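PDB 5FOR: phosphoinositide 3-kinase adapter protein 1 from Homo sapiens, which links B-cell receptor and Toll-like receptor signalling to the phosphoinositide 3-kinase–Akt pathway, here represented by its TIR domain. Local coordinates for residues 19-22 against 23-27. Sequence-based numbering, arbitrary orientation.
Sequences EWCQ and YLQTL. With I3C (5-amino-2,4,6-triiodobenzene-1,3-dicarboxylic acid), chain C.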
# COMPACT_ATOMS: atom_id res chain seq x y z
N GLU A 19 11.88 5.37 -3.35
CA GLU A 19 12.15 5.07 -4.75
C GLU A 19 11.24 3.97 -5.29
O GLU A 19 10.86 4.02 -6.47
CB GLU A 19 13.63 4.70 -4.92
CG GLU A 19 14.52 5.72 -4.23
CD GLU A 19 16.00 5.41 -4.32
OE1 GLU A 19 16.47 5.13 -5.45
OE2 GLU A 19 16.70 5.48 -3.28
N TRP A 20 10.87 2.99 -4.46
CA TRP A 20 9.89 2.00 -4.90
C TRP A 20 8.58 2.68 -5.23
O TRP A 20 7.85 2.26 -6.11
CB TRP A 20 9.66 0.91 -3.85
CG TRP A 20 10.56 -0.21 -4.10
CD1 TRP A 20 11.69 -0.55 -3.40
CD2 TRP A 20 10.48 -1.13 -5.20
NE1 TRP A 20 12.30 -1.64 -3.98
CE2 TRP A 20 11.58 -2.02 -5.08
CE3 TRP A 20 9.58 -1.30 -6.25
CZ2 TRP A 20 11.81 -3.05 -5.99
CZ3 TRP A 20 9.80 -2.33 -7.15
CH2 TRP A 20 10.91 -3.20 -7.01
N CYS A 21 8.29 3.73 -4.48
CA CYS A 21 7.05 4.42 -4.65
C CYS A 21 7.10 5.21 -5.98
O CYS A 21 6.12 5.24 -6.70
CB CYS A 21 6.75 5.34 -3.45
SG CYS A 21 5.29 6.37 -3.75
N GLN A 22 8.25 5.79 -6.34
CA GLN A 22 8.25 6.65 -7.50
C GLN A 22 8.25 5.67 -8.68
O GLN A 22 7.64 5.93 -9.71
CB GLN A 22 9.44 7.60 -7.67
CG GLN A 22 10.52 7.64 -6.66
CD GLN A 22 11.20 9.00 -6.58
OE1 GLN A 22 12.41 9.10 -6.21
NE2 GLN A 22 10.35 10.05 -6.54
N TYR A 23 8.94 4.54 -8.51
CA TYR A 23 8.97 3.50 -9.55
C TYR A 23 7.57 3.07 -9.95
O TYR A 23 7.27 2.98 -11.14
CB TYR A 23 9.77 2.26 -9.12
CG TYR A 23 9.60 1.13 -10.14
CD1 TYR A 23 10.14 1.24 -11.41
CD2 TYR A 23 8.86 -0.01 -9.85
CE1 TYR A 23 9.96 0.25 -12.38
CE2 TYR A 23 8.69 -1.02 -10.82
CZ TYR A 23 9.24 -0.88 -12.08
OH TYR A 23 9.08 -1.85 -13.06
N LEU A 24 6.71 2.77 -8.97
CA LEU A 24 5.37 2.26 -9.27
C LEU A 24 4.46 3.32 -9.84
O LEU A 24 3.63 3.01 -10.67
CB LEU A 24 4.68 1.65 -8.05
CG LEU A 24 5.44 0.46 -7.46
CD1 LEU A 24 4.90 0.15 -6.06
CD2 LEU A 24 5.41 -0.75 -8.39
N GLN A 25 4.62 4.55 -9.39
CA GLN A 25 3.90 5.67 -9.96
C GLN A 25 4.14 5.72 -11.46
O GLN A 25 3.19 5.70 -12.23
CB GLN A 25 4.33 6.99 -9.34
CG GLN A 25 3.57 7.46 -8.15
CD GLN A 25 4.20 8.72 -7.56
OE1 GLN A 25 5.32 8.68 -7.03
NE2 GLN A 25 3.49 9.84 -7.66
N THR A 26 5.41 5.77 -11.87
CA THR A 26 5.75 5.89 -13.29
C THR A 26 5.28 4.67 -14.05
O THR A 26 4.84 4.77 -15.19
CB THR A 26 7.26 6.07 -13.56
OG1 THR A 26 7.91 4.79 -13.51
CG2 THR A 26 7.90 7.01 -12.57
N LEU A 27 5.38 3.51 -13.44
CA LEU A 27 4.91 2.32 -14.11
C LEU A 27 3.39 2.35 -14.32
O LEU A 27 2.89 1.99 -15.39
CB LEU A 27 5.32 1.08 -13.33
CG LEU A 27 4.62 -0.19 -13.77
CD1 LEU A 27 5.22 -0.60 -15.13
CD2 LEU A 27 4.84 -1.29 -12.71
I3 I3C C . -1.48 -3.27 -21.43
I2 I3C C . 3.25 0.72 -21.53
I1 I3C C . 3.34 -3.30 -17.22
O8 I3C C . -1.03 -4.34 -18.44
O9 I3C C . 0.89 -5.39 -18.44
C10 I3C C . 4.09 -1.01 -19.00
N13 I3C C . 0.44 -0.68 -22.49
C1 I3C C . 0.89 -3.20 -19.39
C6 I3C C . 0.30 -2.55 -20.61
C5 I3C C . 0.96 -1.39 -21.28
C4 I3C C . 2.22 -0.90 -20.72
C3 I3C C . 2.80 -1.52 -19.52
C2 I3C C . 2.18 -2.67 -18.86
C7 I3C C . 0.21 -4.38 -18.73
O11 I3C C . 5.12 -1.63 -19.33
O12 I3C C . 4.11 -0.02 -18.25
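Four consecutive i to i+4 bonds, from the amides of Tyr23, Leu24, Gln25 and Thr26 to the carbonyls of Glu19, Trp20, Cys21 and Gln22, run through about two turns of helix 18-30; N-H...O angles all at 155° or straighter support the assignment. On one flank Trp20 and Tyr23 run alongside each other in a common direction. Trp20 CZ3 touches Tyr23 CD2 at 3.7 Å, and the six-membered ring of Trp20 and the Tyr23 ring stand at 90° with centroids 5.7 Å apart, an oblique pairing. Tyr23 reaches this position with CG anti to its own amide nitrogen (chi1 172°). Leu24 CG packs against Trp20 O, 3.3 Å away. Gln25, extended beyond CG, runs back along the helix: its OE1 lies 3.6 Å from Gln22 CA and approaches Cys21 SG only loosely, at 4.0 Å. An alanine here removes the amide and CG, and is likely to leave Gln22 CA and the Cys21 carbonyl less covered on that flank. Thr26 OG1 donates to Tyr23 O (3.1 Å), which also accepts from Leu27 N (3.0 Å), both from the same face of the carbonyl plane. Within the TIR domain's parallel sheet and flanking helices, Cys21 and Leu24 of helix 18-30 pack on strands 9-13 and 63-68; Trp20 touches Leu67 of strand 63-68 as well as Tyr130 of helix 127-134, while Tyr23 and Leu27 meet that helix, Leu27 also lining the triiodobenzene ligand's pocket.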